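PDB 6GSZ: alpha-L-rhamnosidase from Aspergillus terreus, which probably hydrolyses terminal non-reducing alpha-L-rhamnose residues in alpha-L-rhamnosides, and binds calcium ions. Local coordinates for residues R135-V140 with S279-N284; R160-R165 with L192-P197; W785-I790 with N839-V844; F805-G810 with E835-T840. All coordinates share one frame; numbering follows the deposited sequence. Where two conformers were deposited one is given.

Contact 1: R135-V140 with S279-N284; sequences RKEFSV and SQVGFN
Arg135 lays its guanidinium against Phe283 of the loop 279-284. Phe283 CD2 sits 3.5 Å from Arg135 NE, over one face of the guanidinium and toward its rim. The two planes are 39° apart, so this is an oblique overlap and not a flat stack. The chain of Arg135 is bent at chi3 (-56°), and this bend turns the group across the phenylalanine. Glu137, two residues on along the same strand, and the carbonyl of Trp278, just before the loop, hold the guanidinium. Arg135 NH1 and NH2 both point end-on at Glu137 OE2, each 3.0 Å away, in a salt bridge. They meet that oxygen on its anti side. Arg135 NE bonds Trp278 O. Gln280 O lies 2.8 Å from Arg135 NH2, but the angle there is poor for a hydrogen bond. Glu137 OE2 also lies 3.7 Å from Val281 CA, and a water links Glu137 OE1 to Gly282 N. Side chains of the strand thus meet the loop's backbone, the Phe283 side chain and a water. Strand 132-140 lies between strands 196-205 and 252-254 in an antiparallel sheet, and Val281 packs on Pro197 of the first. The ring of Phe283 meets Trp288, before strand 291-294.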
loop_
_atom_site.group_PDB
_atom_site.type_symbol
_atom_site.label_atom_id
_atom_site.label_comp_id
_atom_site.label_asym_id
_atom_site.label_seq_id
_atom_site.Cartn_x
_atom_site.Cartn_y
_atom_site.Cartn_z
ATOM N N ARG A 135 -18.553 -20.537 18.252
ATOM C CA ARG A 135 -18.822 -19.906 19.516
ATOM C C ARG A 135 -18.326 -20.757 20.696
ATOM O O ARG A 135 -18.221 -21.974 20.634
ATOM C CB ARG A 135 -20.310 -19.590 19.704
ATOM C CG ARG A 135 -21.192 -20.772 20.066
ATOM C CD ARG A 135 -22.674 -20.399 20.119
ATOM N NE ARG A 135 -22.985 -19.306 21.013
ATOM C CZ ARG A 135 -23.139 -19.368 22.326
ATOM N NH1 ARG A 135 -23.136 -20.551 22.948
ATOM N NH2 ARG A 135 -23.358 -18.233 22.996
ATOM N N LYS A 136 -18.068 -20.042 21.789
ATOM C CA LYS A 136 -17.590 -20.602 23.055
ATOM C C LYS A 136 -18.084 -19.712 24.200
ATOM O O LYS A 136 -18.034 -18.483 24.115
ATOM C CB LYS A 136 -16.055 -20.653 23.007
ATOM C CG LYS A 136 -15.346 -21.027 24.301
ATOM C CD LYS A 136 -15.477 -22.443 24.712
ATOM C CE LYS A 136 -14.432 -22.840 25.736
ATOM N NZ LYS A 136 -14.618 -24.225 26.212
ATOM N N GLU A 137 -18.559 -20.332 25.269
ATOM C CA GLU A 137 -18.848 -19.633 26.523
ATOM C C GLU A 137 -17.812 -20.049 27.567
ATOM O O GLU A 137 -17.254 -21.176 27.518
ATOM C CB GLU A 137 -20.265 -19.914 27.026
ATOM C CG GLU A 137 -21.335 -19.486 26.029
ATOM C CD GLU A 137 -22.773 -19.602 26.519
ATOM O OE1 GLU A 137 -22.957 -19.742 27.750
ATOM O OE2 GLU A 137 -23.708 -19.507 25.678
ATOM N N PHE A 138 -17.508 -19.101 28.470
ATOM C CA PHE A 138 -16.455 -19.307 29.485
ATOM C C PHE A 138 -16.788 -18.419 30.673
ATOM O O PHE A 138 -17.652 -17.564 30.585
ATOM C CB PHE A 138 -15.064 -18.991 28.914
ATOM C CG PHE A 138 -14.884 -17.585 28.397
ATOM C CD1 PHE A 138 -15.299 -17.255 27.122
ATOM C CD2 PHE A 138 -14.264 -16.603 29.168
ATOM C CE1 PHE A 138 -15.110 -15.987 26.623
ATOM C CE2 PHE A 138 -14.079 -15.321 28.662
ATOM C CZ PHE A 138 -14.499 -15.023 27.391
ATOM N N SER A 139 -16.028 -18.613 31.739
ATOM C CA SER A 139 -16.229 -17.931 32.987
ATOM C C SER A 139 -14.971 -17.181 33.379
ATOM O O SER A 139 -13.874 -17.738 33.283
ATOM C CB SER A 139 -16.509 -18.936 34.060
ATOM O OG SER A 139 -17.729 -19.547 33.808
ATOM N N VAL A 140 -15.164 -15.974 33.897
ATOM C CA VAL A 140 -14.114 -15.225 34.556
ATOM C C VAL A 140 -14.606 -14.978 35.979
ATOM O O VAL A 140 -15.359 -14.056 36.229
ATOM C CB VAL A 140 -13.795 -13.931 33.794
ATOM C CG1 VAL A 140 -12.680 -13.166 34.484
ATOM C CG2 VAL A 140 -13.411 -14.213 32.359
ATOM N N SER A 279 -23.480 -14.427 20.125
ATOM C CA SER A 279 -22.220 -14.059 20.742
ATOM C C SER A 279 -22.390 -13.623 22.200
ATOM O O SER A 279 -21.552 -12.918 22.725
ATOM C CB SER A 279 -21.479 -13.016 19.926
ATOM O OG SER A 279 -22.108 -11.750 19.977
ATOM N N GLN A 280 -23.492 -14.049 22.846
ATOM C CA GLN A 280 -23.771 -13.749 24.228
ATOM C C GLN A 280 -24.129 -15.028 24.988
ATOM O O GLN A 280 -24.495 -16.052 24.419
ATOM C CB GLN A 280 -24.928 -12.769 24.349
ATOM C CG GLN A 280 -24.548 -11.402 23.825
ATOM C CD GLN A 280 -25.750 -10.590 23.428
ATOM O OE1 GLN A 280 -26.300 -10.732 22.323
ATOM N NE2 GLN A 280 -26.141 -9.723 24.334
ATOM N N VAL A 281 -23.973 -14.963 26.298
ATOM C CA VAL A 281 -24.334 -16.129 27.139
ATOM C C VAL A 281 -25.846 -16.338 27.167
ATOM O O VAL A 281 -26.625 -15.487 26.771
ATOM C CB VAL A 281 -23.763 -16.019 28.555
ATOM C CG1 VAL A 281 -22.277 -15.889 28.480
ATOM C CG2 VAL A 281 -24.376 -14.876 29.345
ATOM N N GLY A 282 -26.234 -17.531 27.602
ATOM C CA GLY A 282 -27.650 -17.859 27.718
ATOM C C GLY A 282 -28.298 -18.121 26.374
ATOM O O GLY A 282 -29.534 -18.131 26.260
ATOM N N PHE A 283 -27.483 -18.420 25.362
ATOM C CA PHE A 283 -27.948 -18.622 24.009
ATOM C C PHE A 283 -28.478 -20.039 23.823
ATOM O O PHE A 283 -27.900 -20.980 24.371
ATOM C CB PHE A 283 -26.770 -18.389 23.060
ATOM C CG PHE A 283 -27.082 -18.606 21.604
ATOM C CD1 PHE A 283 -27.953 -17.740 20.947
ATOM C CD2 PHE A 283 -26.489 -19.639 20.894
ATOM C CE1 PHE A 283 -28.251 -17.931 19.609
ATOM C CE2 PHE A 283 -26.768 -19.805 19.554
ATOM C CZ PHE A 283 -27.647 -18.947 18.919
ATOM N N ASN A 284 -29.500 -20.175 22.972
ATOM C CA ASN A 284 -30.039 -21.475 22.566
ATOM C C ASN A 284 -29.173 -22.025 21.432
ATOM O O ASN A 284 -29.389 -21.676 20.295
ATOM C CB ASN A 284 -31.486 -21.381 22.044
ATOM C CG ASN A 284 -32.018 -22.702 21.518
ATOM O OD1 ASN A 284 -31.464 -23.765 21.828
ATOM N ND2 ASN A 284 -33.108 -22.653 20.751
HETATM O O HOH W 1 -25.020 -19.514 29.371
#

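Contact 2: R160-R165 with L192-P197; sequences RINDQR and LLKQGP
Leu192 O accepts a hydrogen bond from Asn162 ND2, 3.0 Å long, with an angle of 163° at the hydrogen. The oxygen lies in the amide plane of Asn162, while the donor is tilted slightly from the carbonyl plane. Asn162 CG stands beside its own backbone N (chi1 -55°), which turns the amide toward 192-194. Both ends of this amide are used again on strand 196-205. ND2 bonds Asn198 OD1, and OD1 accepts from Ala199 N. A water joins Asn162 OD1 to Lys194 NZ, and Lys194 CE passes 3.7 Å from Asn162 OD1. Asn162 belongs to a type I' beta turn, Ile161 to Gln164, which forms a tight hairpin between strands 156-161 and 164-165. On the Ile161 side of the amide the contact is apolar. Ile161 CG2 packs 4.0 Å from Leu192 CB and 4.2 Å from Leu193 CD2. Leu192 CD2 lies 3.9 Å from Gln164 CB as the two side chains run past each other in opposite directions. The chemistry implies that the Asn162 amide ties the hairpin to the segment entering strand 196-205, with aliphatic side chains on one flank and a hydrated lysine on the other.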
loop_
_atom_site.group_PDB
_atom_site.type_symbol
_atom_site.label_atom_id
_atom_site.label_comp_id
_atom_site.label_asym_id
_atom_site.label_seq_id
_atom_site.Cartn_x
_atom_site.Cartn_y
_atom_site.Cartn_z
ATOM N N ARG A 160 -16.593 -11.227 18.016
ATOM C CA ARG A 160 -17.439 -10.476 18.948
ATOM C C ARG A 160 -17.280 -11.107 20.334
ATOM O O ARG A 160 -17.280 -12.346 20.472
ATOM C CB ARG A 160 -18.917 -10.531 18.543
ATOM C CG ARG A 160 -19.205 -10.093 17.113
ATOM C CD ARG A 160 -20.666 -10.006 16.719
ATOM N NE ARG A 160 -21.239 -8.811 17.330
ATOM C CZ ARG A 160 -21.105 -7.564 16.862
ATOM N NH1 ARG A 160 -20.431 -7.339 15.746
ATOM N NH2 ARG A 160 -21.657 -6.550 17.516
ATOM N N ILE A 161 -17.224 -10.282 21.378
ATOM C CA ILE A 161 -17.216 -10.768 22.732
ATOM C C ILE A 161 -18.397 -10.120 23.445
ATOM O O ILE A 161 -18.514 -8.883 23.471
ATOM C CB ILE A 161 -15.909 -10.467 23.465
ATOM C CG1 ILE A 161 -14.787 -11.326 22.890
ATOM C CG2 ILE A 161 -16.062 -10.702 24.970
ATOM C CD1 ILE A 161 -13.387 -10.909 23.400
ATOM N N ASN A 162 -19.335 -10.942 23.946
ATOM C CA ASN A 162 -20.570 -10.421 24.549
ATOM C C ASN A 162 -21.279 -9.416 23.618
ATOM O O ASN A 162 -21.690 -8.332 24.054
ATOM C CB ASN A 162 -20.277 -9.843 25.932
ATOM C CG ASN A 162 -19.599 -10.832 26.856
ATOM O OD1 ASN A 162 -20.028 -11.988 26.939
ATOM N ND2 ASN A 162 -18.586 -10.422 27.605
ATOM N N ASP A 163 -21.392 -9.785 22.328
ATOM C CA ASP A 163 -22.008 -8.980 21.247
ATOM C C ASP A 163 -21.366 -7.601 21.049
ATOM O O ASP A 163 -22.024 -6.696 20.533
ATOM C CB ASP A 163 -23.525 -8.813 21.414
ATOM C CG ASP A 163 -24.217 -8.400 20.109
ATOM O OD1 ASP A 163 -23.720 -8.773 18.967
ATOM O OD2 ASP A 163 -25.230 -7.704 20.215
ATOM N N GLN A 164 -20.099 -7.449 21.401
ATOM C CA GLN A 164 -19.340 -6.251 21.060
ATOM C C GLN A 164 -18.259 -6.655 20.060
ATOM O O GLN A 164 -17.465 -7.580 20.340
ATOM C CB GLN A 164 -18.711 -5.686 22.320
ATOM C CG GLN A 164 -19.723 -5.319 23.386
ATOM C CD GLN A 164 -19.130 -5.439 24.771
ATOM O OE1 GLN A 164 -18.825 -6.547 25.284
ATOM N NE2 GLN A 164 -18.956 -4.291 25.380
ATOM N N ARG A 165 -18.176 -5.937 18.940
ATOM C CA ARG A 165 -17.153 -6.242 17.961
ATOM C C ARG A 165 -15.764 -6.097 18.590
ATOM O O ARG A 165 -15.490 -5.106 19.250
ATOM C CB ARG A 165 -17.279 -5.361 16.714
ATOM C CG ARG A 165 -16.460 -5.932 15.552
ATOM C CD ARG A 165 -16.426 -5.015 14.366
ATOM N NE ARG A 165 -16.037 -5.736 13.165
ATOM C CZ ARG A 165 -14.765 -5.912 12.767
ATOM N NH1 ARG A 165 -13.741 -5.540 13.551
ATOM N NH2 ARG A 165 -14.546 -6.433 11.569
ATOM N N LEU A 192 -14.345 -5.479 27.170
ATOM C CA LEU A 192 -15.462 -6.227 26.565
ATOM C C LEU A 192 -15.918 -7.355 27.486
ATOM O O LEU A 192 -17.045 -7.844 27.340
ATOM C CB LEU A 192 -15.030 -6.809 25.211
ATOM C CG LEU A 192 -14.479 -5.822 24.194
ATOM C CD1 LEU A 192 -14.278 -6.487 22.851
ATOM C CD2 LEU A 192 -15.355 -4.612 24.017
ATOM N N LEU A 193 -15.042 -7.813 28.391
ATOM C CA LEU A 193 -15.410 -8.866 29.322
ATOM C C LEU A 193 -16.339 -8.326 30.407
ATOM O O LEU A 193 -16.438 -7.109 30.675
ATOM C CB LEU A 193 -14.172 -9.456 29.977
ATOM C CG LEU A 193 -13.164 -10.132 29.063
ATOM C CD1 LEU A 193 -11.949 -10.586 29.890
ATOM C CD2 LEU A 193 -13.797 -11.329 28.415
ATOM N N LYS A 194 -17.006 -9.272 31.059
ATOM C CA LYS A 194 -17.699 -8.974 32.293
ATOM C C LYS A 194 -17.359 -10.060 33.311
ATOM O O LYS A 194 -16.793 -11.132 33.016
ATOM C CB LYS A 194 -19.193 -8.778 32.023
ATOM C CG LYS A 194 -19.832 -9.856 31.172
ATOM C CD LYS A 194 -21.273 -9.575 30.752
ATOM C CE LYS A 194 -21.836 -10.732 29.950
ATOM N NZ LYS A 194 -23.272 -10.546 29.629
ATOM N N GLN A 195 -17.630 -9.726 34.562
ATOM C CA GLN A 195 -17.426 -10.643 35.639
ATOM C C GLN A 195 -18.403 -11.808 35.484
ATOM O O GLN A 195 -19.572 -11.603 35.210
ATOM C CB GLN A 195 -17.707 -9.901 36.951
ATOM C CG GLN A 195 -17.060 -10.557 38.141
ATOM C CD GLN A 195 -15.560 -10.496 38.018
ATOM O OE1 GLN A 195 -14.970 -9.430 38.043
ATOM N NE2 GLN A 195 -14.931 -11.649 37.893
ATOM N N GLY A 196 -17.900 -13.024 35.649
ATOM C CA GLY A 196 -18.764 -14.180 35.581
ATOM C C GLY A 196 -18.827 -14.731 34.157
ATOM O O GLY A 196 -17.815 -14.904 33.484
ATOM N N PRO A 197 -20.027 -15.040 33.651
ATOM C CA PRO A 197 -20.162 -15.700 32.342
ATOM C C PRO A 197 -19.899 -14.753 31.177
ATOM O O PRO A 197 -20.335 -13.608 31.229
ATOM C CB PRO A 197 -21.613 -16.241 32.353
ATOM C CG PRO A 197 -22.320 -15.389 33.338
ATOM C CD PRO A 197 -21.317 -14.863 34.331
HETATM O O HOH W 2 -22.768 -12.386 27.134
#

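Contact 3: W785-I790 with N839-V844; sequences WRRINI and NTRATV
Ile788, Ile790, Ala842 and Val844 make up the tightly packed face of this strand pair. Ala842 CB lies 4.0 Å from Ile788 CB and 3.9 Å from Ile790 CD1. Ile790 CG1 stands beside its backbone N (chi1 -54°), and its chain then extends so that CD1 reaches the alanine. Val836 of strand 828-836 closes over Ile790 and Ala842. The backbones are joined by a ladder of hydrogen bonds. Ile788 bonds through both its N and its O: N donates to Arg841 O, and O accepts from Thr843 N, both at 2.9 Å. Ile790 N donates to Thr843 O. These bonds make a parallel pair, with the strand axes 21° apart. It is the middle of a mixed four-stranded sheet in the C-terminal domain, flanked by strands 778-780 and 853-856. The other face, with Arg787, Asn789, Arg841 and Thr843, is polar and partly exposed. Here Arg787 folds back at chi2 (-73°) and lies alongside Arg841. One face of its guanidinium rests on Arg841 CB, and Arg786 NH2 sits over the centre of the other. Arg787 NH1 gives a 3.0 Å bond to Arg786 O, which also takes Arg841 N from the opposite face of its plane. Salt bridges probably offset the gathered charge: Arg786 to Glu782 and Arg841 to Asp855. Waters bridge the segments at this end, one joining Arg786 NH1 to Asn839 O.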
loop_
_atom_site.group_PDB
_atom_site.type_symbol
_atom_site.label_atom_id
_atom_site.label_comp_id
_atom_site.label_asym_id
_atom_site.label_seq_id
_atom_site.Cartn_x
_atom_site.Cartn_y
_atom_site.Cartn_z
ATOM N N TRP A 785 15.541 11.122 4.657
ATOM C CA TRP A 785 15.151 12.536 4.709
ATOM C C TRP A 785 15.805 13.332 5.851
ATOM O O TRP A 785 15.351 14.445 6.098
ATOM C CB TRP A 785 13.637 12.704 4.747
ATOM C CG TRP A 785 12.899 12.282 3.511
ATOM C CD1 TRP A 785 12.442 11.033 3.189
ATOM C CD2 TRP A 785 12.389 13.144 2.490
ATOM N NE1 TRP A 785 11.764 11.063 2.010
ATOM C CE2 TRP A 785 11.683 12.349 1.564
ATOM C CE3 TRP A 785 12.419 14.526 2.287
ATOM C CZ2 TRP A 785 11.051 12.871 0.450
ATOM C CZ3 TRP A 785 11.802 15.052 1.184
ATOM C CH2 TRP A 785 11.102 14.238 0.293
ATOM N N ARG A 786 16.904 12.856 6.442
ATOM C CA ARG A 786 17.581 13.697 7.431
ATOM C C ARG A 786 18.308 14.860 6.743
ATOM O O ARG A 786 18.618 15.893 7.392
ATOM C CB ARG A 786 18.600 12.861 8.205
ATOM C CG ARG A 786 19.158 13.510 9.464
ATOM C CD ARG A 786 20.309 12.663 10.022
ATOM N NE ARG A 786 21.463 12.663 9.104
ATOM C CZ ARG A 786 22.526 13.463 9.168
ATOM N NH1 ARG A 786 22.660 14.295 10.197
ATOM N NH2 ARG A 786 23.384 13.428 8.158
ATOM N N ARG A 787 18.573 14.695 5.439
ATOM C CA ARG A 787 19.035 15.787 4.604
ATOM C C ARG A 787 18.065 15.870 3.429
ATOM O O ARG A 787 17.596 14.808 2.947
ATOM C CB ARG A 787 20.448 15.531 4.051
ATOM C CG ARG A 787 21.523 15.440 5.112
ATOM C CD ARG A 787 21.725 16.864 5.607
ATOM N NE ARG A 787 22.754 17.017 6.638
ATOM C CZ ARG A 787 22.507 17.010 7.939
ATOM N NH1 ARG A 787 21.273 16.759 8.356
ATOM N NH2 ARG A 787 23.498 17.218 8.797
ATOM N N ILE A 788 17.601 17.070 3.122
ATOM C CA ILE A 788 16.531 17.325 2.200
ATOM C C ILE A 788 17.029 18.212 1.060
ATOM O O ILE A 788 17.728 19.207 1.319
ATOM C CB ILE A 788 15.344 17.980 2.931
ATOM C CG1 ILE A 788 14.985 17.150 4.164
ATOM C CG2 ILE A 788 14.165 18.189 1.993
ATOM C CD1 ILE A 788 13.883 17.729 5.014
ATOM N N ASN A 789 16.657 17.910 -0.184
ATOM C CA ASN A 789 16.901 18.850 -1.316
ATOM C C ASN A 789 15.576 19.580 -1.561
ATOM O O ASN A 789 14.505 18.941 -1.561
ATOM C CB ASN A 789 17.512 18.106 -2.520
ATOM C CG ASN A 789 18.128 18.989 -3.595
ATOM O OD1 ASN A 789 19.185 19.617 -3.382
ATOM N ND2 ASN A 789 17.527 19.000 -4.789
ATOM N N ILE A 790 15.666 20.900 -1.712
ATOM C CA ILE A 790 14.530 21.750 -1.966
ATOM C C ILE A 790 14.811 22.526 -3.245
ATOM O O ILE A 790 15.538 23.556 -3.203
ATOM C CB ILE A 790 14.186 22.668 -0.784
ATOM C CG1 ILE A 790 14.012 21.829 0.480
ATOM C CG2 ILE A 790 12.943 23.466 -1.128
ATOM C CD1 ILE A 790 13.580 22.587 1.701
ATOM N N ASN A 839 16.157 18.698 13.574
ATOM C CA ASN A 839 17.136 17.613 13.457
ATOM C C ASN A 839 17.499 17.288 12.003
ATOM O O ASN A 839 18.167 16.263 11.766
ATOM C CB ASN A 839 16.689 16.354 14.215
ATOM C CG ASN A 839 17.863 15.650 14.868
ATOM O OD1 ASN A 839 18.910 16.285 15.123
ATOM N ND2 ASN A 839 17.731 14.366 15.173
ATOM N N THR A 840 17.051 18.120 11.046
ATOM C CA THR A 840 17.409 17.938 9.635
ATOM C C THR A 840 18.094 19.208 9.108
ATOM O O THR A 840 18.017 20.273 9.733
ATOM C CB THR A 840 16.189 17.585 8.774
ATOM O OG1 THR A 840 15.342 18.733 8.576
ATOM C CG2 THR A 840 15.401 16.432 9.363
ATOM N N ARG A 841 18.637 19.067 7.897
ATOM C CA ARG A 841 19.187 20.191 7.150
ATOM C C ARG A 841 18.750 20.043 5.698
ATOM O O ARG A 841 18.392 18.923 5.257
ATOM C CB ARG A 841 20.707 20.326 7.239
ATOM C CG ARG A 841 21.232 20.573 8.644
ATOM C CD ARG A 841 22.691 20.905 8.701
ATOM N NE ARG A 841 23.045 22.120 7.956
ATOM C CZ ARG A 841 22.871 23.373 8.412
ATOM N NH1 ARG A 841 22.381 23.605 9.623
ATOM N NH2 ARG A 841 23.255 24.403 7.677
ATOM N N ALA A 842 18.709 21.152 4.975
ATOM C CA ALA A 842 18.314 21.131 3.593
ATOM C C ALA A 842 19.294 21.949 2.739
ATOM O O ALA A 842 20.005 22.835 3.229
ATOM C CB ALA A 842 16.914 21.668 3.450
ATOM N N THR A 843 19.307 21.630 1.451
ATOM C CA THR A 843 19.922 22.449 0.438
ATOM C C THR A 843 18.802 23.038 -0.421
ATOM O O THR A 843 18.049 22.283 -1.048
ATOM C CB THR A 843 20.908 21.668 -0.439
ATOM O OG1 THR A 843 21.916 21.153 0.418
ATOM C CG2 THR A 843 21.575 22.535 -1.487
ATOM N N VAL A 844 18.662 24.364 -0.361
ATOM C CA VAL A 844 17.699 25.067 -1.147
ATOM C C VAL A 844 18.398 25.529 -2.423
ATOM O O VAL A 844 19.407 26.244 -2.359
ATOM C CB VAL A 844 17.095 26.239 -0.361
ATOM C CG1 VAL A 844 16.098 27.019 -1.205
ATOM C CG2 VAL A 844 16.495 25.781 0.962
HETATM O O HOH W 3 20.518 14.992 12.305
HETATM O O HOH W 4 20.893 17.531 10.958
HETATM O O HOH W 5 20.833 18.365 1.915
#

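Contact 4: F805-G810 with E835-T840; sequences FLTPYG and EVPPNT
Two beta turns back onto each other here, and a methyl of one is pressed close to the ring of the other. Thr840 CG2 lies 3.3 Å from Tyr809 CG and 3.5 Å from Tyr809 CB. The methyl comes in obliquely at the root of the ring. Asn839 CB reaches the ring further out, 3.9 Å from Tyr809 CD1. Pro838 O approaches Tyr809 CB at 3.6 Å. Next to the tyrosine, Pro837 packs on Gly810, with Pro837 CB 3.6 Å from Gly810 C. Gly810 has backbone angles (phi 132°, psi -178°) that favour glycine. Each turn is held by a threonine hydroxyl. Thr807 OG1 sits between its backbone N and carbonyl carbon (chi1 79°). There it accepts from Tyr809 N in an ST turn and donates to a lone pair of Gly810 O, 2.7 Å away. Thr840 OG1 gives a 2.7 Å bond to Pro837 O, which Thr840 N also grips. The first turn is type I and joins strands 800-807 and 810-819 as a tight hairpin. The second is type II and leads from strand 828-836 toward strand 841-845. Both lie beside strand 25-30: Tyr809 bonds Phe29 through the backbone, and the Pro838 ring packs on Phe29.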
loop_
_atom_site.group_PDB
_atom_site.type_symbol
_atom_site.label_atom_id
_atom_site.label_comp_id
_atom_site.label_asym_id
_atom_site.label_seq_id
_atom_site.Cartn_x
_atom_site.Cartn_y
_atom_site.Cartn_z
ATOM N N PHE A 805 5.337 17.267 3.289
ATOM C CA PHE A 805 5.769 15.906 3.514
ATOM C C PHE A 805 6.174 15.718 4.965
ATOM O O PHE A 805 7.115 16.374 5.445
ATOM C CB PHE A 805 6.908 15.492 2.577
ATOM C CG PHE A 805 7.381 14.092 2.816
ATOM C CD1 PHE A 805 6.489 13.037 2.684
ATOM C CD2 PHE A 805 8.665 13.824 3.221
ATOM C CE1 PHE A 805 6.889 11.748 2.962
ATOM C CE2 PHE A 805 9.068 12.537 3.501
ATOM C CZ PHE A 805 8.153 11.493 3.407
ATOM N N LEU A 806 5.482 14.778 5.635
ATOM C CA LEU A 806 5.797 14.430 7.010
ATOM C C LEU A 806 6.926 13.410 7.036
ATOM O O LEU A 806 6.738 12.216 6.919
ATOM C CB LEU A 806 4.542 13.911 7.697
ATOM C CG LEU A 806 4.625 13.714 9.204
ATOM C CD1 LEU A 806 4.906 15.031 9.917
ATOM C CD2 LEU A 806 3.313 13.114 9.686
ATOM N N THR A 807 8.138 13.936 7.110
ATOM C CA THR A 807 9.344 13.162 7.197
ATOM C C THR A 807 9.378 12.410 8.521
ATOM O O THR A 807 8.625 12.759 9.451
ATOM C CB THR A 807 10.618 14.033 7.121
ATOM O OG1 THR A 807 10.865 14.645 8.387
ATOM C CG2 THR A 807 10.620 15.064 6.018
ATOM N N PRO A 808 10.294 11.425 8.666
ATOM C CA PRO A 808 10.542 10.823 9.969
ATOM C C PRO A 808 10.949 11.773 11.113
ATOM O O PRO A 808 10.967 11.364 12.273
ATOM C CB PRO A 808 11.651 9.807 9.637
ATOM C CG PRO A 808 11.493 9.465 8.171
ATOM C CD PRO A 808 11.108 10.811 7.600
ATOM N N TYR A 809 11.263 13.031 10.774
ATOM C CA TYR A 809 11.687 14.072 11.718
ATOM C C TYR A 809 10.585 15.091 12.034
ATOM O O TYR A 809 10.733 15.875 13.005
ATOM C CB TYR A 809 12.915 14.803 11.181
ATOM C CG TYR A 809 14.059 13.850 10.991
ATOM C CD1 TYR A 809 14.948 13.609 12.030
ATOM C CD2 TYR A 809 14.245 13.163 9.799
ATOM C CE1 TYR A 809 15.951 12.661 11.917
ATOM C CE2 TYR A 809 15.240 12.221 9.656
ATOM C CZ TYR A 809 16.102 11.960 10.720
ATOM O OH TYR A 809 17.076 11.006 10.634
ATOM N N GLY A 810 9.545 15.156 11.201
ATOM C CA GLY A 810 8.573 16.213 11.257
ATOM C C GLY A 810 8.311 16.807 9.880
ATOM O O GLY A 810 8.813 16.316 8.839
ATOM N N GLU A 835 9.775 25.003 4.869
ATOM C CA GLU A 835 9.791 24.512 6.238
ATOM C C GLU A 835 10.683 23.278 6.306
ATOM O O GLU A 835 10.497 22.354 5.510
ATOM C CB GLU A 835 8.370 24.141 6.612
ATOM C CG GLU A 835 8.160 23.647 7.998
ATOM C CD GLU A 835 6.697 23.261 8.249
ATOM O OE1 GLU A 835 5.876 23.179 7.243
ATOM O OE2 GLU A 835 6.369 23.049 9.432
ATOM N N VAL A 836 11.647 23.302 7.221
ATOM C CA VAL A 836 12.662 22.254 7.404
ATOM C C VAL A 836 12.524 21.764 8.833
ATOM O O VAL A 836 12.584 22.556 9.764
ATOM C CB VAL A 836 14.073 22.784 7.089
ATOM C CG1 VAL A 836 15.190 21.779 7.378
ATOM C CG2 VAL A 836 14.126 23.258 5.644
ATOM N N PRO A 837 12.282 20.454 9.065
ATOM C CA PRO A 837 12.012 20.012 10.419
ATOM C C PRO A 837 13.225 19.954 11.331
ATOM O O PRO A 837 14.388 19.839 10.875
ATOM C CB PRO A 837 11.369 18.619 10.222
ATOM C CG PRO A 837 11.912 18.149 8.881
ATOM C CD PRO A 837 12.163 19.391 8.059
ATOM N N PRO A 838 12.960 19.997 12.661
ATOM C CA PRO A 838 14.009 19.828 13.651
ATOM C C PRO A 838 14.857 18.593 13.319
ATOM O O PRO A 838 14.341 17.541 12.950
ATOM C CB PRO A 838 13.249 19.712 14.984
ATOM C CG PRO A 838 11.956 20.444 14.728
ATOM C CD PRO A 838 11.629 20.150 13.286
ATOM N N ASN A 839 16.157 18.698 13.574
ATOM C CA ASN A 839 17.136 17.613 13.457
ATOM C C ASN A 839 17.499 17.288 12.003
ATOM O O ASN A 839 18.167 16.263 11.766
ATOM C CB ASN A 839 16.689 16.354 14.215
ATOM C CG ASN A 839 17.863 15.650 14.868
ATOM O OD1 ASN A 839 18.910 16.285 15.123
ATOM N ND2 ASN A 839 17.731 14.366 15.173
ATOM N N THR A 840 17.051 18.120 11.046
ATOM C CA THR A 840 17.409 17.938 9.635
ATOM C C THR A 840 18.094 19.208 9.108
ATOM O O THR A 840 18.017 20.273 9.733
ATOM C CB THR A 840 16.189 17.585 8.774
ATOM O OG1 THR A 840 15.342 18.733 8.576
ATOM C CG2 THR A 840 15.401 16.432 9.363
#

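Contacts 1 and 2 lie together, their centres 9 Å apart, and contacts 3 and 4 lie 8 Å apart in the C-terminal domain. The two groups do not touch. Contacts 1 and 2 both reach one antiparallel sheet, through its neighbouring strands 132-140 and 196-205. Contact 1 is a surface contact and relies on charge and water. Contact 2 is partly buried and mixes a hydrogen bond from a side-chain amide with aliphatic packing. Contact 3 is the only regular strand pairing of the four. It is partly buried, with one apolar face and one polar face. Contact 4 is buried, and side-chain packing joins its turns. Contacts 3 and 4 share Asn839 and Thr840, and Trp785 packs on Phe805 between them.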